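Local coordinates for protein putative protease (Parabacteroides distasonis ATCC 8503, PDB 3KD4) that is a putative exported protease of unconfirmed activity, whose middle region is consistent with a transglutaminase-like fold set between two domains of unknown function, at residues L308-G313 with S344-R349; A399-W404 with S489-W494. All blocks are in the same frame, centred on the assembly; numbering follows the deposited sequence.

Contact 1: L308-G313 with S344-R349; sequences LAVYPG and SPLTNR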
loop_
_atom_site.group_PDB
_atom_site.type_symbol
_atom_site.label_atom_id
_atom_site.label_comp_id
_atom_site.label_asym_id
_atom_site.label_seq_id
_atom_site.Cartn_x
_atom_site.Cartn_y
_atom_site.Cartn_z
ATOM N N LEU A 308 5.151 -9.839 -12.350
ATOM C CA LEU A 308 5.558 -10.244 -11.013
ATOM C C LEU A 308 4.484 -9.861 -10.020
ATOM O O LEU A 308 3.880 -8.791 -10.118
ATOM C CB LEU A 308 6.854 -9.522 -10.607
ATOM C CG LEU A 308 8.029 -9.532 -11.591
ATOM C CD1 LEU A 308 9.241 -8.788 -10.970
ATOM C CD2 LEU A 308 8.403 -10.984 -11.970
ATOM N N ALA A 309 4.281 -10.730 -9.054
ATOM C CA ALA A 309 3.427 -10.475 -7.915
ATOM C C ALA A 309 4.303 -10.172 -6.692
ATOM O O ALA A 309 5.317 -10.841 -6.464
ATOM C CB ALA A 309 2.514 -11.679 -7.649
ATOM N N VAL A 310 3.904 -9.168 -5.913
ATOM C CA VAL A 310 4.609 -8.784 -4.696
ATOM C C VAL A 310 3.732 -9.087 -3.494
ATOM O O VAL A 310 2.579 -8.604 -3.407
ATOM C CB VAL A 310 4.958 -7.251 -4.715
ATOM C CG1 VAL A 310 5.831 -6.850 -3.501
ATOM C CG2 VAL A 310 5.652 -6.868 -6.056
ATOM N N TYR A 311 4.261 -9.912 -2.598
ATOM C CA TYR A 311 3.610 -10.306 -1.368
ATOM C C TYR A 311 4.345 -9.722 -0.176
ATOM O O TYR A 311 5.554 -9.458 -0.248
ATOM C CB TYR A 311 3.714 -11.819 -1.169
ATOM C CG TYR A 311 3.023 -12.668 -2.186
ATOM C CD1 TYR A 311 3.669 -13.080 -3.345
ATOM C CD2 TYR A 311 1.718 -13.066 -1.987
ATOM C CE1 TYR A 311 3.006 -13.919 -4.265
ATOM C CE2 TYR A 311 1.080 -13.864 -2.882
ATOM C CZ TYR A 311 1.716 -14.287 -4.009
ATOM O OH TYR A 311 0.995 -15.054 -4.883
ATOM N N PRO A 312 3.643 -9.600 0.959
ATOM C CA PRO A 312 4.329 -9.299 2.207
ATOM C C PRO A 312 5.396 -10.315 2.488
ATOM O O PRO A 312 5.262 -11.510 2.158
ATOM C CB PRO A 312 3.224 -9.375 3.269
ATOM C CG PRO A 312 1.949 -9.183 2.523
ATOM C CD PRO A 312 2.180 -9.703 1.119
ATOM N N GLY A 313 6.469 -9.854 3.104
ATOM C CA GLY A 313 7.627 -10.664 3.258
ATOM C C GLY A 313 7.517 -11.768 4.283
ATOM O O GLY A 313 8.283 -12.716 4.232
ATOM N N SER A 344 6.263 2.316 -7.967
ATOM C CA SER A 344 7.383 2.606 -7.107
ATOM C C SER A 344 8.473 1.536 -7.269
ATOM O O SER A 344 8.165 0.359 -7.428
ATOM C CB SER A 344 6.899 2.629 -5.659
ATOM O OG SER A 344 8.016 2.807 -4.813
ATOM N N PRO A 345 9.751 1.926 -7.205
ATOM C CA PRO A 345 10.791 0.917 -7.512
ATOM C C PRO A 345 10.776 -0.260 -6.554
ATOM O O PRO A 345 10.739 -0.048 -5.331
ATOM C CB PRO A 345 12.100 1.691 -7.348
ATOM C CG PRO A 345 11.725 3.121 -7.608
ATOM C CD PRO A 345 10.317 3.284 -7.095
ATOM N N LEU A 346 10.828 -1.483 -7.094
ATOM C CA LEU A 346 10.871 -2.665 -6.224
ATOM C C LEU A 346 12.080 -2.652 -5.316
ATOM O O LEU A 346 12.014 -3.157 -4.204
ATOM C CB LEU A 346 10.867 -3.973 -7.024
ATOM C CG LEU A 346 9.587 -4.382 -7.722
ATOM C CD1 LEU A 346 9.829 -5.741 -8.413
ATOM C CD2 LEU A 346 8.420 -4.492 -6.758
ATOM N N THR A 347 13.164 -2.035 -5.769
ATOM C CA THR A 347 14.397 -1.961 -4.984
ATOM C C THR A 347 14.320 -0.968 -3.797
ATOM O O THR A 347 15.247 -0.904 -2.979
ATOM C CB THR A 347 15.586 -1.627 -5.900
ATOM O OG1 THR A 347 15.321 -0.390 -6.594
ATOM C CG2 THR A 347 15.814 -2.777 -6.924
ATOM N N ASN A 348 13.222 -0.217 -3.669
ATOM C CA ASN A 348 13.034 0.615 -2.473
ATOM C C ASN A 348 12.819 -0.233 -1.241
ATOM O O ASN A 348 13.431 -0.013 -0.204
ATOM C CB ASN A 348 11.881 1.619 -2.630
ATOM C CG ASN A 348 12.237 2.780 -3.504
ATOM O OD1 ASN A 348 13.287 2.808 -4.148
ATOM N ND2 ASN A 348 11.374 3.770 -3.516
ATOM N N ARG A 349 11.937 -1.216 -1.337
ATOM C CA ARG A 349 11.679 -2.091 -0.197
ATOM C C ARG A 349 12.518 -3.362 -0.259
ATOM O O ARG A 349 12.713 -4.047 0.741
ATOM C CB ARG A 349 10.184 -2.406 -0.111
ATOM C CG ARG A 349 9.280 -1.167 0.148
ATOM C CD ARG A 349 7.800 -1.535 0.079
ATOM N NE ARG A 349 7.514 -2.664 0.955
ATOM C CZ ARG A 349 7.424 -2.587 2.283
ATOM N NH1 ARG A 349 7.555 -1.421 2.913
ATOM N NH2 ARG A 349 7.195 -3.680 3.004
#

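Contact 2: A399-W404 with S489-W494; sequences AGIDSW and SLIHEW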
loop_
_atom_site.group_PDB
_atom_site.type_symbol
_atom_site.label_atom_id
_atom_site.label_comp_id
_atom_site.label_asym_id
_atom_site.label_seq_id
_atom_site.Cartn_x
_atom_site.Cartn_y
_atom_site.Cartn_z
ATOM N N ALA A 399 12.294 16.791 -3.186
ATOM C CA ALA A 399 12.460 15.367 -3.409
ATOM C C ALA A 399 13.201 14.725 -2.241
ATOM O O ALA A 399 14.025 15.359 -1.586
ATOM C CB ALA A 399 13.218 15.135 -4.713
ATOM N N GLY A 400 12.904 13.456 -1.981
ATOM C CA GLY A 400 13.622 12.707 -0.973
ATOM C C GLY A 400 13.024 12.850 0.414
ATOM O O GLY A 400 11.798 12.938 0.561
ATOM N N ILE A 401 13.897 12.854 1.430
ATOM C CA ILE A 401 13.463 12.787 2.808
ATOM C C ILE A 401 12.556 13.957 3.129
ATOM O O ILE A 401 11.655 13.825 3.941
ATOM C CB ILE A 401 14.645 12.789 3.811
ATOM C CG1 ILE A 401 15.481 11.538 3.662
ATOM C CG2 ILE A 401 14.141 12.753 5.218
ATOM C CD1 ILE A 401 16.811 11.635 4.414
ATOM N N ASP A 402 12.792 15.100 2.491
ATOM C CA ASP A 402 11.968 16.291 2.751
ATOM C C ASP A 402 10.510 16.119 2.357
ATOM O O ASP A 402 9.683 16.873 2.836
ATOM C CB ASP A 402 12.551 17.544 2.109
ATOM C CG ASP A 402 13.883 17.961 2.743
ATOM O OD1 ASP A 402 13.917 18.277 3.960
ATOM O OD2 ASP A 402 14.895 17.984 2.009
ATOM N N SER A 403 10.194 15.128 1.515
ATOM C CA SER A 403 8.820 14.831 1.169
ATOM C C SER A 403 8.199 13.706 2.054
ATOM O O SER A 403 7.021 13.385 1.905
ATOM C CB SER A 403 8.744 14.434 -0.312
ATOM O OG SER A 403 9.350 13.153 -0.535
ATOM N N TRP A 404 8.973 13.131 2.977
ATOM C CA TRP A 404 8.507 11.979 3.749
ATOM C C TRP A 404 7.560 12.318 4.902
ATOM O O TRP A 404 7.019 11.419 5.550
ATOM C CB TRP A 404 9.678 11.176 4.290
ATOM C CG TRP A 404 10.467 10.458 3.284
ATOM C CD1 TRP A 404 10.219 10.355 1.928
ATOM C CD2 TRP A 404 11.585 9.632 3.546
ATOM N NE1 TRP A 404 11.158 9.549 1.345
ATOM C CE2 TRP A 404 11.996 9.077 2.317
ATOM C CE3 TRP A 404 12.288 9.307 4.701
ATOM C CZ2 TRP A 404 13.092 8.215 2.218
ATOM C CZ3 TRP A 404 13.375 8.464 4.606
ATOM C CH2 TRP A 404 13.761 7.916 3.379
ATOM N N SER A 489 17.441 11.275 15.373
ATOM C CA SER A 489 18.394 12.380 15.462
ATOM C C SER A 489 19.010 12.706 14.084
ATOM O O SER A 489 19.188 13.861 13.771
ATOM C CB SER A 489 19.433 12.117 16.557
ATOM O OG SER A 489 20.355 11.125 16.158
ATOM N N LEU A 490 19.217 11.702 13.222
ATOM C CA LEU A 490 19.691 11.949 11.865
ATOM C C LEU A 490 18.673 12.719 11.067
ATOM O O LEU A 490 18.996 13.744 10.416
ATOM C CB LEU A 490 20.035 10.627 11.137
ATOM C CG LEU A 490 21.149 9.757 11.728
ATOM C CD1 LEU A 490 21.324 8.405 10.955
ATOM C CD2 LEU A 490 22.494 10.520 11.765
ATOM N N ILE A 491 17.426 12.229 11.103
ATOM C CA ILE A 491 16.366 12.803 10.275
ATOM C C ILE A 491 16.129 14.237 10.728
ATOM O O ILE A 491 15.990 15.158 9.921
ATOM C CB ILE A 491 15.038 11.965 10.319
ATOM C CG1 ILE A 491 15.271 10.616 9.641
ATOM C CG2 ILE A 491 13.903 12.741 9.649
ATOM C CD1 ILE A 491 14.268 9.489 10.084
ATOM N N HIS A 492 16.108 14.417 12.029
ATOM C CA HIS A 492 15.944 15.746 12.588
ATOM C C HIS A 492 17.117 16.698 12.217
ATOM O O HIS A 492 16.909 17.871 11.938
ATOM C CB HIS A 492 15.774 15.613 14.101
ATOM C CG HIS A 492 15.752 16.913 14.828
ATOM N ND1 HIS A 492 14.685 17.787 14.747
ATOM C CD2 HIS A 492 16.638 17.474 15.683
ATOM C CE1 HIS A 492 14.939 18.851 15.488
ATOM N NE2 HIS A 492 16.111 18.681 16.078
ATOM N N GLU A 493 18.343 16.185 12.203
ATOM C CA GLU A 493 19.489 17.025 11.813
ATOM C C GLU A 493 19.285 17.528 10.394
ATOM O O GLU A 493 19.577 18.695 10.090
ATOM C CB GLU A 493 20.818 16.281 11.941
ATOM C CG GLU A 493 22.046 17.199 11.703
ATOM C CD GLU A 493 22.918 17.373 12.937
ATOM O OE1 GLU A 493 22.408 17.295 14.059
ATOM O OE2 GLU A 493 24.133 17.572 12.758
ATOM N N TRP A 494 18.725 16.674 9.541
ATOM C CA TRP A 494 18.439 17.055 8.166
ATOM C C TRP A 494 17.326 18.097 8.043
ATOM O O TRP A 494 17.483 19.071 7.307
ATOM C CB TRP A 494 18.096 15.830 7.302
ATOM C CG TRP A 494 17.928 16.197 5.886
ATOM C CD1 TRP A 494 16.768 16.375 5.229
ATOM C CD2 TRP A 494 18.971 16.467 4.948
ATOM N NE1 TRP A 494 17.005 16.764 3.923
ATOM C CE2 TRP A 494 18.359 16.801 3.721
ATOM C CE3 TRP A 494 20.361 16.447 5.019
ATOM C CZ2 TRP A 494 19.097 17.112 2.571
ATOM C CZ3 TRP A 494 21.108 16.747 3.869
ATOM C CH2 TRP A 494 20.471 17.066 2.662
HETATM O O HOH W 1 15.898 20.293 4.723
#

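Contact 1: L308-G313 with S344-R349
On the five-stranded antiparallel sheet of the middle part of the chain, Leu-308 and Val-310 of the central strand 305-312 meet Leu-346 at the start of a short, weakly bonded helical turn. A helix at 287-300 followed by this sheet is consistent with a transglutaminase-like, papain-related core. The turn follows edge strand 337-341 after a few loop residues, on the way to strand 353-357.

Side chains alternate along the strand, and that alternation sets the contact. Leu-308 and Val-310 point toward the turn, while Ala-309 and Tyr-311 reach the opposite face, where both touch Leu-215 of helix 211-222. The meeting is purely apolar, and Leu-346 makes it with both arms of its fork. With CG anti to its own carbonyl carbon (chi1 -71°), the isobutyl group is thrown across toward the sheet, and each methyl finds a different partner. CD1 faces CD1 of Leu-308 at 4.0 Å, the two leucines running obliquely to each other. The other methyl belongs to the valine. There the side chains pass alongside in opposite directions. Leu-346 also rests on Ala-329 of strand 327-334, so its covering of the sheet spreads beyond one strand.

The turn that carries Leu-346 is held by Asn-348 N donating to Pro-345 O at 3.0 Å, while the next bond, from Arg-349 N to Leu-346 O, is weak at 3.5 Å. Arg-349 also points toward the strand but spends its guanidinium elsewhere, in salt bridges with Asp-353 and Glu-418. Val-310 in turn touches Asp-353, one of the two acids that hold Arg-349. The tightest touch across the contact is Leu-346 CD2 against Val-310 CG2, at 3.7 Å.

Contact 2: A399-W404 with S489-W494
Asp-402, on the 3-10 turn 401-403, takes the indole N-H of Trp-494 from helix 481-495. With its CG anti to the backbone N (chi1 -175°), Trp-494 holds its indole out to the 3-10 turn. Trp-494 NE1 lies 3.1 Å from Asp-402 OD2, and the N-H points nearly straight at it (164°). The oxygen sits at the ring edge, close to the indole plane, yet the donor reaches it from above the carboxylate plane; the two flat groups are turned 31° apart. A water lies 2.9 Å from Asp-402 OD1 and within reach of Trp-494 O.

The apolar part centres on Ile-401. Its CG2 meets CG2 of Ile-491 at 4.4 Å, and its CB lies by CD1 of the indole. Ile-472 of strand 465-474 touches both Ile-401 and Trp-494, placing the turn and helix together on the sheet.

Within the turn, Gly-400 O is gripped twice, by Ser-403 N and by Ser-403 OG. With an alanine at Asp-402 the indole N-H would probably lose its acceptor, and the ring one restraint on its rotation. Arg-470, in a cation-pi contact with Trp-494, probably helps the indole polarise toward a stronger donor to this carboxylate.

How the contacts relate
The two contacts follow one another along the chain: contact 1 closes in the middle region before contact 2 opens in the C-terminal one. Their centres are 23 Å apart and their nearest atoms about 7 Å apart, so they do not touch. A short route still joins them. Arg-349 of contact 1 forms a salt bridge with Glu-418 on strand 417-418, and the neighbouring Leu-419 touches Trp-404 of contact 2. Contact 1 seats a helical turn on its sheet by aliphatic groups alone, whereas contact 2 joins a 3-10 turn to a helix, both resting on a different sheet, with a side-chain hydrogen bond added. Neither can be tied to an active site or a bound ligand.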